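Local coordinates for alcohol dehydrogenase superfamily protein (Novosphingobium aromaticivorans, PDB 3GAZ) that probably catalyses NADP-dependent oxidation or reduction, as a member of the medium-chain alcohol dehydrogenase superfamily, at residues 135-140 / 266-271; 220-225 / 242-247; 90-95 / 129-134; 43-48 / 67-72. All blocks are in the same frame, centred on the assembly; numbering follows the deposited sequence.

Interaction 1: residues 135-140 / 266-271; sequences FITAWE and VFTLHT
T268 presses its side chain onto one face of helix 132-145, where I136, T137 and E140 line up to receive it. It lies in a type I beta turn, F267 to H270, just after strand 262-265 at the edge of the parallel Rossmann-type sheet. With OG1 anti to the carbonyl carbon (chi1 -56°), the two branches of T268 part: the methyl faces I136 and the hydroxyl faces T137 and E140. The T268 and I136 side chains meet at about a right angle, their CG2 methyls a tight 3.2 Å apart. T268 OG1 stands between T137 OG1 at 3.3 Å and E140 OE1 at 3.2 Å, with one proton that either could accept; T137 OG1 also bonds to L133 O. A valine in place of T268 would probably leave T137 OG1 and E140 OE1 without the hydroxyl that lies between them, the carboxylate then relying on its waters. V266 adds CG1, 3.9 Å from T137 O. Waters secure the carboxylate on both oxygens. One donates to E140 OE1 and accepts from F267 N; the other donates to E140 OE2 at 2.5 Å and to T268 O, and accepts from T271 OG1.

Interaction 2: residues 220-225 / 242-247; sequences VYDTLG and VVSCLG
V242 pairs with V220 in two neighbouring parallel strands, its CG2 resting 4.1 Å from V220 CB. Both backbone polar atoms of V243 bond to strand 217-222: V243 N donates to V220 O, nearly straight at 168°, and V243 O accepts from D222 N at 2.8 Å. Its CG2, set between the backbone N and the carbonyl carbon (chi1 -55°), reaches over a face of the Y221 ring, 3.6 Å from the centroid, a CH-pi contact; Y221 OH bonds beyond it to T137 O. On the D222 side of the sheet S244 OG donates to D222 OD2 at 2.9 Å, approaching 37° out of the carboxylate plane, and accepts from L246 N in an ST turn. D222 OD1 meanwhile accepts L224 N, an Asx turn, and G225 N, the straighter bond of an Asx motif, so hydrogen bonds hold both carboxylate oxygens. C245 sends its weak N-H bond to D222 O and brings SG to the edge of the Y221 ring. L246 lays CD1 3.2 Å from L224 O. Helix 227-235 links the strands in a beta-alpha-beta crossover of the Rossmann fold, whose C-terminal strand ends usually border the dinucleotide site.

Interaction 3: residues 90-95 / 129-134; sequences AVFGLT and SVLPLV
F92 slants its ring against the pyrrolidine of P132, CD2 lying 3.7 Å from P132 CG. The ring is placed there by a first torsion that sets CG between the backbone N and the carbonyl carbon (chi1 78°), and its CE2 reaches on to L131 CD2 at 4.2 Å. P132 is the hub of the contact. Its CB and CG settle on the peptide that joins G93 to L94: CB is 3.5 Å from G93 C and equally far from L94 N, while CG is 3.6 Å from G93 CA. A side chain on G93 would point away from P132, so the proline meets bare, fully extended main chain at this point. Next along the strand, L94 turns back towards the helix. Its CB lies 4.0 Å from P132 CB, and with CG anti to the backbone N (chi1 169°) its CD2 extends past the proline to L133 CD1 at 3.8 Å, the two leucines meeting at a slant. No hydrogen bond joins the segments; between the two, the contact is carbon packing of F92, G93 and L94 against L131, P132 and L133. The arrangement sets the start of helix 132-145 on strand 90-94 of the GroES-like domain. That strand runs between strands 70-78 and 116-118 in the sheet, D70 of the former touching both L94 and P132, while helix 278-293 closes over F92 through L285 and over L94 through F281.

Interaction 4: residues 43-48 / 67-72; sequences GTNPLD and LGMDLA
G43 and D70 form an antiparallel hydrogen-bonded pair, in which G43 N donates to D70 O at 3.0 Å, before the two chains diverge. Beyond this pair the selenomethionine M69 and ordered waters lie between the chains. The M69 chain bends at its selenium (chi3 -95°), and L47 CD2 lies 4.0 Å from M69 SE, the two side chains crossing at about a right angle; the exact placement of the M69 methyl is doubtful. D48 is the polar centre. Its OD2 accepts N45 N at 3.0 Å from above the carboxylate plane and also bonds to Y315 OH, and a water 2.6 Å from OD2 accepts from M69 N and lies near G43 O. A second water runs from D48 OD1 to G68 N. An alanine in place of D48 would probably leave N45 N and Y315 OH without their carboxylate partner and the two waters less firmly placed. L67 CD1 packs on D48 O at 3.6 Å. D70 binds L133 N through OD1, whereas its own backbone N is buried with no partner. The contact thus ties the start of helix 46-52 to the start of strand 70-78 in the GroES-like domain, with strand 90-94 alongside, helix 132-145 packing on N45, M69 and D70, and helix 311-319 meeting T44 and P46.

Overall arrangement
From the N terminus, interaction 4 closes first, a short loop between 43-48 and 67-72 within the GroES-like domain. Interaction 3 follows in series and brings strand 90-94 to the start of helix 132-145; it adjoins interaction 4 directly, through T95 N to M69 O. On the same helix interaction 1 opens, and it closes only at 266-271, after the whole parallel sheet has been built; its L269 packs on L47 of interaction 4. Interaction 2 falls within that span and joins adjacent strands of this sheet, meeting interaction 1 where T137 packs on C245. Helix 132-145 therefore connects the two domains, with interactions 3 and 4 on one side and interaction 2 on the other.

Interaction 1: residues 135-140 / 266-271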
loop_
_atom_site.group_PDB
_atom_site.type_symbol
_atom_site.label_atom_id
_atom_site.label_comp_id
_atom_site.label_asym_id
_atom_site.label_seq_id
_atom_site.Cartn_x
_atom_site.Cartn_y
_atom_site.Cartn_z
ATOM N N PHE A 135 -2.542 17.678 -12.882
ATOM C CA PHE A 135 -3.665 18.605 -12.731
ATOM C C PHE A 135 -4.059 18.690 -11.258
ATOM O O PHE A 135 -4.229 19.777 -10.700
ATOM C CB PHE A 135 -4.892 18.151 -13.530
ATOM C CG PHE A 135 -6.051 19.113 -13.437
ATOM C CD1 PHE A 135 -6.163 20.177 -14.330
ATOM C CD2 PHE A 135 -6.985 19.001 -12.406
ATOM C CE1 PHE A 135 -7.184 21.126 -14.195
ATOM C CE2 PHE A 135 -8.014 19.945 -12.258
ATOM C CZ PHE A 135 -8.112 21.011 -13.157
ATOM N N ILE A 136 -4.219 17.526 -10.638
ATOM C CA ILE A 136 -4.586 17.451 -9.232
ATOM C C ILE A 136 -3.525 18.142 -8.373
ATOM O O ILE A 136 -3.850 18.848 -7.420
ATOM C CB ILE A 136 -4.745 15.978 -8.790
ATOM C CG1 ILE A 136 -6.009 15.390 -9.424
ATOM C CG2 ILE A 136 -4.806 15.878 -7.272
ATOM C CD1 ILE A 136 -6.180 13.903 -9.195
ATOM N N THR A 137 -2.257 17.946 -8.720
ATOM C CA THR A 137 -1.174 18.560 -7.969
ATOM C C THR A 137 -1.281 20.080 -8.084
ATOM O O THR A 137 -1.227 20.796 -7.081
ATOM C CB THR A 137 0.198 18.082 -8.491
ATOM O OG1 THR A 137 0.310 16.663 -8.298
ATOM C CG2 THR A 137 1.328 18.779 -7.753
ATOM N N ALA A 138 -1.460 20.565 -9.310
ATOM C CA ALA A 138 -1.587 21.999 -9.560
ATOM C C ALA A 138 -2.805 22.584 -8.849
ATOM O O ALA A 138 -2.743 23.680 -8.281
ATOM C CB ALA A 138 -1.699 22.254 -11.057
ATOM N N TRP A 139 -3.908 21.847 -8.882
ATOM C CA TRP A 139 -5.153 22.295 -8.263
ATOM C C TRP A 139 -5.092 22.362 -6.737
ATOM O O TRP A 139 -5.589 23.318 -6.132
ATOM C CB TRP A 139 -6.300 21.377 -8.689
ATOM C CG TRP A 139 -7.648 21.832 -8.218
ATOM C CD1 TRP A 139 -8.211 21.620 -6.991
ATOM C CD2 TRP A 139 -8.596 22.600 -8.969
ATOM N NE1 TRP A 139 -9.457 22.208 -6.933
ATOM C CE2 TRP A 139 -9.717 22.813 -8.134
ATOM C CE3 TRP A 139 -8.608 23.124 -10.269
ATOM C CZ2 TRP A 139 -10.842 23.536 -8.557
ATOM C CZ3 TRP A 139 -9.729 23.844 -10.691
ATOM C CH2 TRP A 139 -10.829 24.039 -9.835
ATOM N N GLU A 140 -4.493 21.357 -6.108
ATOM C CA GLU A 140 -4.417 21.363 -4.654
ATOM C C GLU A 140 -3.628 22.563 -4.159
ATOM O O GLU A 140 -3.931 23.117 -3.107
ATOM C CB GLU A 140 -3.777 20.075 -4.128
ATOM C CG GLU A 140 -4.516 18.814 -4.544
ATOM C CD GLU A 140 -4.219 17.634 -3.639
ATOM O OE1 GLU A 140 -3.042 17.451 -3.248
ATOM O OE2 GLU A 140 -5.169 16.881 -3.329
ATOM N N VAL A 266 2.280 20.665 -0.664
ATOM C CA VAL A 266 1.329 19.898 -1.466
ATOM C C VAL A 266 1.836 18.463 -1.576
ATOM O O VAL A 266 2.994 18.238 -1.921
ATOM C CB VAL A 266 1.180 20.475 -2.897
ATOM C CG1 VAL A 266 0.224 19.602 -3.714
ATOM C CG2 VAL A 266 0.656 21.905 -2.833
ATOM N N PHE A 267 0.972 17.499 -1.275
ATOM C CA PHE A 267 1.338 16.086 -1.346
ATOM C C PHE A 267 0.090 15.310 -1.749
ATOM O O PHE A 267 -0.669 14.833 -0.908
ATOM C CB PHE A 267 1.860 15.606 0.015
ATOM C CG PHE A 267 2.360 14.190 0.007
ATOM C CD1 PHE A 267 3.281 13.771 -0.950
ATOM C CD2 PHE A 267 1.910 13.272 0.952
ATOM C CE1 PHE A 267 3.747 12.449 -0.968
ATOM C CE2 PHE A 267 2.369 11.953 0.942
ATOM C CZ PHE A 267 3.289 11.544 -0.022
ATOM N N THR A 268 -0.113 15.192 -3.052
ATOM C CA THR A 268 -1.285 14.521 -3.609
ATOM C C THR A 268 -1.425 13.041 -3.272
ATOM O O THR A 268 -2.538 12.523 -3.173
ATOM C CB THR A 268 -1.291 14.689 -5.148
ATOM O OG1 THR A 268 -1.236 16.087 -5.462
ATOM C CG2 THR A 268 -2.542 14.096 -5.771
ATOM N N LEU A 269 -0.306 12.359 -3.080
ATOM C CA LEU A 269 -0.343 10.924 -2.804
ATOM C C LEU A 269 -1.068 10.482 -1.541
ATOM O O LEU A 269 -1.559 9.347 -1.490
ATOM C CB LEU A 269 1.076 10.356 -2.759
ATOM C CG LEU A 269 2.013 10.636 -3.938
ATOM C CD1 LEU A 269 3.297 9.841 -3.766
ATOM C CD2 LEU A 269 1.317 10.268 -5.218
ATOM N N HIS A 270 -1.128 11.347 -0.527
ATOM C CA HIS A 270 -1.779 10.971 0.728
ATOM C C HIS A 270 -3.147 10.350 0.516
ATOM O O HIS A 270 -3.496 9.360 1.159
ATOM C CB HIS A 270 -1.892 12.165 1.696
ATOM C CG HIS A 270 -2.490 11.806 3.029
ATOM N ND1 HIS A 270 -3.818 12.011 3.327
ATOM C CD2 HIS A 270 -1.955 11.177 4.103
ATOM C CE1 HIS A 270 -4.082 11.518 4.527
ATOM N NE2 HIS A 270 -2.968 11.005 5.016
ATOM N N THR A 271 -3.917 10.921 -0.394
ATOM C CA THR A 271 -5.251 10.406 -0.669
ATOM C C THR A 271 -5.249 8.932 -1.030
ATOM O O THR A 271 -6.087 8.166 -0.559
ATOM C CB THR A 271 -5.897 11.177 -1.808
ATOM O OG1 THR A 271 -6.155 12.507 -1.361
ATOM C CG2 THR A 271 -7.190 10.503 -2.261
HETATM O O HOH W 1 -4.656 14.708 -2.320
HETATM O O HOH W 2 -1.865 18.403 -1.237
#

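Interaction 2: residues 220-225 / 242-247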
loop_
_atom_site.group_PDB
_atom_site.type_symbol
_atom_site.label_atom_id
_atom_site.label_comp_id
_atom_site.label_asym_id
_atom_site.label_seq_id
_atom_site.Cartn_x
_atom_site.Cartn_y
_atom_site.Cartn_z
ATOM N N VAL A 220 2.951 32.313 -5.462
ATOM C CA VAL A 220 4.066 31.679 -6.165
ATOM C C VAL A 220 3.964 30.159 -6.048
ATOM O O VAL A 220 3.893 29.620 -4.943
ATOM C CB VAL A 220 5.436 32.100 -5.589
ATOM C CG1 VAL A 220 6.557 31.394 -6.359
ATOM C CG2 VAL A 220 5.611 33.622 -5.683
ATOM N N TYR A 221 3.946 29.467 -7.183
ATOM C CA TYR A 221 3.870 28.013 -7.154
ATOM C C TYR A 221 5.190 27.395 -7.598
ATOM O O TYR A 221 5.563 27.466 -8.768
ATOM C CB TYR A 221 2.742 27.490 -8.053
ATOM C CG TYR A 221 2.333 26.060 -7.727
ATOM C CD1 TYR A 221 3.293 25.072 -7.506
ATOM C CD2 TYR A 221 0.991 25.702 -7.630
ATOM C CE1 TYR A 221 2.927 23.760 -7.195
ATOM C CE2 TYR A 221 0.612 24.390 -7.320
ATOM C CZ TYR A 221 1.586 23.426 -7.102
ATOM O OH TYR A 221 1.227 22.132 -6.790
ATOM N N ASP A 222 5.892 26.788 -6.647
ATOM C CA ASP A 222 7.158 26.132 -6.920
ATOM C C ASP A 222 6.900 24.694 -7.350
ATOM O O ASP A 222 6.374 23.898 -6.575
ATOM C CB ASP A 222 8.035 26.136 -5.663
ATOM C CG ASP A 222 9.209 25.188 -5.773
ATOM O OD1 ASP A 222 9.861 25.170 -6.836
ATOM O OD2 ASP A 222 9.485 24.462 -4.795
ATOM N N THR A 223 7.258 24.360 -8.588
ATOM C CA THR A 223 7.064 22.996 -9.068
ATOM C C THR A 223 8.407 22.296 -9.214
ATOM O O THR A 223 8.465 21.149 -9.657
ATOM C CB THR A 223 6.386 22.947 -10.455
ATOM O OG1 THR A 223 7.344 23.288 -11.465
ATOM C CG2 THR A 223 5.215 23.904 -10.518
ATOM N N LEU A 224 9.484 22.981 -8.840
ATOM C CA LEU A 224 10.822 22.414 -8.973
ATOM C C LEU A 224 11.490 22.039 -7.649
ATOM O O LEU A 224 12.235 21.064 -7.585
ATOM C CB LEU A 224 11.711 23.386 -9.759
ATOM C CG LEU A 224 11.264 23.612 -11.211
ATOM C CD1 LEU A 224 12.055 24.745 -11.847
ATOM C CD2 LEU A 224 11.451 22.319 -11.997
ATOM N N GLY A 225 11.228 22.815 -6.602
ATOM C CA GLY A 225 11.811 22.523 -5.304
ATOM C C GLY A 225 13.252 22.968 -5.143
ATOM O O GLY A 225 13.793 23.690 -5.984
ATOM N N VAL A 242 3.081 31.195 -0.802
ATOM C CA VAL A 242 3.946 30.359 -1.626
ATOM C C VAL A 242 3.552 28.895 -1.418
ATOM O O VAL A 242 3.378 28.455 -0.285
ATOM C CB VAL A 242 5.435 30.535 -1.234
ATOM C CG1 VAL A 242 6.304 29.528 -1.992
ATOM C CG2 VAL A 242 5.893 31.967 -1.546
ATOM N N VAL A 243 3.377 28.149 -2.503
ATOM C CA VAL A 243 3.039 26.734 -2.374
ATOM C C VAL A 243 4.058 25.917 -3.165
ATOM O O VAL A 243 4.630 26.399 -4.147
ATOM C CB VAL A 243 1.604 26.419 -2.892
ATOM C CG1 VAL A 243 0.586 27.305 -2.182
ATOM C CG2 VAL A 243 1.526 26.620 -4.397
ATOM N N SER A 244 4.300 24.690 -2.726
ATOM C CA SER A 244 5.248 23.822 -3.411
ATOM C C SER A 244 4.793 22.378 -3.353
ATOM O O SER A 244 4.153 21.959 -2.387
ATOM C CB SER A 244 6.637 23.932 -2.772
ATOM O OG SER A 244 7.528 22.978 -3.335
ATOM N N CYS A 245 5.118 21.623 -4.397
ATOM C CA CYS A 245 4.770 20.210 -4.445
ATOM C C CYS A 245 6.054 19.381 -4.377
ATOM O O CYS A 245 6.055 18.188 -4.657
ATOM C CB CYS A 245 3.975 19.889 -5.717
ATOM S SG CYS A 245 4.762 20.352 -7.272
ATOM N N LEU A 246 7.147 20.037 -3.992
ATOM C CA LEU A 246 8.450 19.390 -3.851
ATOM C C LEU A 246 9.225 20.031 -2.707
ATOM O O LEU A 246 10.449 20.138 -2.768
ATOM C CB LEU A 246 9.273 19.513 -5.140
ATOM C CG LEU A 246 9.033 18.495 -6.256
ATOM C CD1 LEU A 246 9.857 18.867 -7.478
ATOM C CD2 LEU A 246 9.388 17.094 -5.768
ATOM N N GLY A 247 8.508 20.462 -1.672
ATOM C CA GLY A 247 9.152 21.102 -0.534
ATOM C C GLY A 247 9.545 20.124 0.555
ATOM O O GLY A 247 9.012 20.165 1.664
#

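Interaction 3: residues 90-95 / 129-134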
loop_
_atom_site.group_PDB
_atom_site.type_symbol
_atom_site.label_atom_id
_atom_site.label_comp_id
_atom_site.label_asym_id
_atom_site.label_seq_id
_atom_site.Cartn_x
_atom_site.Cartn_y
_atom_site.Cartn_z
ATOM N N ALA A 90 -16.052 6.299 -21.345
ATOM C CA ALA A 90 -14.632 6.612 -21.466
ATOM C C ALA A 90 -14.274 7.397 -20.204
ATOM O O ALA A 90 -14.979 8.342 -19.841
ATOM C CB ALA A 90 -14.376 7.462 -22.708
ATOM N N VAL A 91 -13.188 7.012 -19.537
ATOM C CA VAL A 91 -12.776 7.691 -18.308
ATOM C C VAL A 91 -11.268 7.919 -18.200
ATOM O O VAL A 91 -10.492 7.410 -19.007
ATOM C CB VAL A 91 -13.207 6.885 -17.053
ATOM C CG1 VAL A 91 -14.724 6.717 -17.020
ATOM C CG2 VAL A 91 -12.510 5.527 -17.045
ATOM N N PHE A 92 -10.867 8.701 -17.200
ATOM C CA PHE A 92 -9.455 8.961 -16.938
ATOM C C PHE A 92 -9.293 9.294 -15.458
ATOM O O PHE A 92 -10.265 9.672 -14.797
ATOM C CB PHE A 92 -8.909 10.090 -17.841
ATOM C CG PHE A 92 -9.272 11.497 -17.404
ATOM C CD1 PHE A 92 -10.590 11.855 -17.127
ATOM C CD2 PHE A 92 -8.285 12.484 -17.339
ATOM C CE1 PHE A 92 -10.923 13.178 -16.795
ATOM C CE2 PHE A 92 -8.602 13.807 -17.009
ATOM C CZ PHE A 92 -9.931 14.155 -16.737
ATOM N N GLY A 93 -8.085 9.119 -14.928
ATOM C CA GLY A 93 -7.867 9.431 -13.528
ATOM C C GLY A 93 -6.541 8.987 -12.946
ATOM O O GLY A 93 -5.765 8.290 -13.593
ATOM N N LEU A 94 -6.288 9.430 -11.716
ATOM C CA LEU A 94 -5.087 9.082 -10.961
ATOM C C LEU A 94 -5.594 7.922 -10.123
ATOM O O LEU A 94 -6.371 8.122 -9.191
ATOM C CB LEU A 94 -4.668 10.252 -10.068
ATOM C CG LEU A 94 -3.595 9.981 -9.008
ATOM C CD1 LEU A 94 -2.419 9.242 -9.636
ATOM C CD2 LEU A 94 -3.149 11.311 -8.395
ATOM N N THR A 95 -5.150 6.712 -10.451
ATOM C CA THR A 95 -5.674 5.531 -9.784
ATOM C C THR A 95 -4.772 4.592 -8.989
ATOM O O THR A 95 -5.265 3.852 -8.142
ATOM C CB THR A 95 -6.406 4.684 -10.810
ATOM O OG1 THR A 95 -5.442 4.134 -11.722
ATOM C CG2 THR A 95 -7.397 5.562 -11.613
ATOM N N SER A 129 -4.590 10.776 -20.561
ATOM C CA SER A 129 -3.793 9.970 -19.636
ATOM C C SER A 129 -2.672 10.712 -18.894
ATOM O O SER A 129 -2.271 10.294 -17.809
ATOM C CB SER A 129 -3.193 8.766 -20.368
ATOM O OG SER A 129 -2.122 9.157 -21.213
ATOM N N VAL A 130 -2.168 11.804 -19.460
ATOM C CA VAL A 130 -1.079 12.542 -18.811
ATOM C C VAL A 130 -1.554 13.716 -17.966
ATOM O O VAL A 130 -0.743 14.469 -17.432
ATOM C CB VAL A 130 -0.072 13.090 -19.847
ATOM C CG1 VAL A 130 0.568 11.948 -20.602
ATOM C CG2 VAL A 130 -0.780 14.050 -20.814
ATOM N N LEU A 131 -2.866 13.853 -17.820
ATOM C CA LEU A 131 -3.440 14.971 -17.074
ATOM C C LEU A 131 -3.711 14.803 -15.563
ATOM O O LEU A 131 -3.374 15.680 -14.770
ATOM C CB LEU A 131 -4.740 15.390 -17.774
ATOM C CG LEU A 131 -5.222 16.842 -17.772
ATOM C CD1 LEU A 131 -4.108 17.787 -18.205
ATOM C CD2 LEU A 131 -6.412 16.952 -18.732
ATOM N N PRO A 132 -4.307 13.673 -15.147
ATOM C CA PRO A 132 -4.629 13.427 -13.730
ATOM C C PRO A 132 -3.688 13.920 -12.619
ATOM O O PRO A 132 -3.992 14.902 -11.948
ATOM C CB PRO A 132 -4.848 11.918 -13.688
ATOM C CG PRO A 132 -5.487 11.656 -15.024
ATOM C CD PRO A 132 -4.591 12.475 -15.958
ATOM N N LEU A 133 -2.557 13.254 -12.417
ATOM C CA LEU A 133 -1.639 13.654 -11.345
ATOM C C LEU A 133 -1.218 15.114 -11.349
ATOM O O LEU A 133 -1.382 15.809 -10.342
ATOM C CB LEU A 133 -0.375 12.786 -11.339
ATOM C CG LEU A 133 0.682 13.219 -10.307
ATOM C CD1 LEU A 133 0.088 13.182 -8.895
ATOM C CD2 LEU A 133 1.896 12.305 -10.398
ATOM N N VAL A 134 -0.672 15.587 -12.465
ATOM C CA VAL A 134 -0.226 16.969 -12.514
ATOM C C VAL A 134 -1.357 17.977 -12.351
ATOM O O VAL A 134 -1.156 19.018 -11.734
ATOM C CB VAL A 134 0.590 17.281 -13.810
ATOM C CG1 VAL A 134 1.825 16.385 -13.863
ATOM C CG2 VAL A 134 -0.270 17.108 -15.049
#

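Interaction 4: residues 43-48 / 67-72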
loop_
_atom_site.group_PDB
_atom_site.type_symbol
_atom_site.label_atom_id
_atom_site.label_comp_id
_atom_site.label_asym_id
_atom_site.label_seq_id
_atom_site.Cartn_x
_atom_site.Cartn_y
_atom_site.Cartn_z
ATOM N N GLY A 43 -0.421 7.209 -18.409
ATOM C CA GLY A 43 0.396 8.406 -18.295
ATOM C C GLY A 43 1.570 8.200 -17.360
ATOM O O GLY A 43 1.392 7.735 -16.237
ATOM N N THR A 44 2.772 8.549 -17.816
ATOM C CA THR A 44 3.966 8.381 -16.999
ATOM C C THR A 44 4.246 9.592 -16.123
ATOM O O THR A 44 3.715 10.677 -16.346
ATOM C CB THR A 44 5.231 8.140 -17.867
ATOM O OG1 THR A 44 5.565 9.344 -18.572
ATOM C CG2 THR A 44 4.993 7.018 -18.871
ATOM N N ASN A 45 5.079 9.387 -15.111
ATOM C CA ASN A 45 5.481 10.464 -14.214
ATOM C C ASN A 45 6.860 10.123 -13.669
ATOM O O ASN A 45 7.181 8.953 -13.459
ATOM C CB ASN A 45 4.487 10.631 -13.055
ATOM C CG ASN A 45 3.152 11.219 -13.501
ATOM O OD1 ASN A 45 2.146 10.513 -13.589
ATOM N ND2 ASN A 45 3.142 12.517 -13.784
ATOM N N PRO A 46 7.703 11.142 -13.450
ATOM C CA PRO A 46 9.053 10.927 -12.927
ATOM C C PRO A 46 9.089 10.018 -11.695
ATOM O O PRO A 46 9.992 9.192 -11.561
ATOM C CB PRO A 46 9.526 12.343 -12.612
ATOM C CG PRO A 46 8.844 13.158 -13.667
ATOM C CD PRO A 46 7.444 12.578 -13.654
ATOM N N LEU A 47 8.113 10.166 -10.799
ATOM C CA LEU A 47 8.084 9.344 -9.587
ATOM C C LEU A 47 8.142 7.845 -9.886
ATOM O O LEU A 47 8.756 7.088 -9.137
ATOM C CB LEU A 47 6.833 9.645 -8.751
ATOM C CG LEU A 47 6.772 8.934 -7.394
ATOM C CD1 LEU A 47 7.932 9.407 -6.524
ATOM C CD2 LEU A 47 5.437 9.224 -6.706
ATOM N N ASP A 48 7.507 7.419 -10.977
ATOM C CA ASP A 48 7.505 6.004 -11.356
ATOM C C ASP A 48 8.936 5.461 -11.455
ATOM O O ASP A 48 9.216 4.333 -11.036
ATOM C CB ASP A 48 6.808 5.793 -12.711
ATOM C CG ASP A 48 5.371 6.309 -12.732
ATOM O OD1 ASP A 48 4.722 6.349 -11.669
ATOM O OD2 ASP A 48 4.882 6.662 -13.823
ATOM N N LEU A 67 3.808 -0.638 -12.164
ATOM C CA LEU A 67 3.896 0.801 -11.927
ATOM C C LEU A 67 3.004 1.621 -12.864
ATOM O O LEU A 67 2.288 1.065 -13.694
ATOM C CB LEU A 67 5.358 1.249 -12.034
ATOM C CG LEU A 67 6.330 0.382 -11.223
ATOM C CD1 LEU A 67 7.723 1.017 -11.227
ATOM C CD2 LEU A 67 5.815 0.231 -9.796
ATOM N N GLY A 68 3.047 2.945 -12.718
ATOM C CA GLY A 68 2.219 3.818 -13.537
ATOM C C GLY A 68 1.073 4.304 -12.671
ATOM O O GLY A 68 0.373 3.491 -12.075
HETATM N N MSE A 69 0.865 5.616 -12.609
HETATM C CA MSE A 69 -0.179 6.178 -11.758
HETATM C C MSE A 69 -1.418 6.722 -12.476
HETATM O O MSE A 69 -2.526 6.669 -11.934
HETATM C CB MSE A 69 0.432 7.288 -10.887
HETATM C CG MSE A 69 1.708 6.876 -10.157
HETATM SE SE MSE A 69 2.536 8.264 -9.300
HETATM C CE MSE A 69 3.642 8.739 -10.445
ATOM N N ASP A 70 -1.224 7.256 -13.681
ATOM C CA ASP A 70 -2.319 7.838 -14.464
ATOM C C ASP A 70 -2.851 6.910 -15.556
ATOM O O ASP A 70 -2.101 6.130 -16.146
ATOM C CB ASP A 70 -1.868 9.129 -15.159
ATOM C CG ASP A 70 -1.557 10.261 -14.190
ATOM O OD1 ASP A 70 -2.323 10.453 -13.221
ATOM O OD2 ASP A 70 -0.553 10.981 -14.421
ATOM N N LEU A 71 -4.148 7.012 -15.835
ATOM C CA LEU A 71 -4.734 6.211 -16.893
ATOM C C LEU A 71 -5.860 6.920 -17.625
ATOM O O LEU A 71 -6.375 7.949 -17.178
ATOM C CB LEU A 71 -5.249 4.869 -16.356
ATOM C CG LEU A 71 -6.396 4.801 -15.339
ATOM C CD1 LEU A 71 -7.701 5.307 -15.946
ATOM C CD2 LEU A 71 -6.561 3.348 -14.897
ATOM N N ALA A 72 -6.209 6.355 -18.774
ATOM C CA ALA A 72 -7.300 6.838 -19.606
ATOM C C ALA A 72 -7.758 5.580 -20.328
ATOM O O ALA A 72 -6.940 4.853 -20.894
ATOM C CB ALA A 72 -6.805 7.875 -20.605
HETATM O O HOH W 3 2.451 7.685 -13.700
HETATM O O HOH W 4 0.964 11.114 -16.897
HETATM O O HOH W 5 4.092 3.977 -10.218
#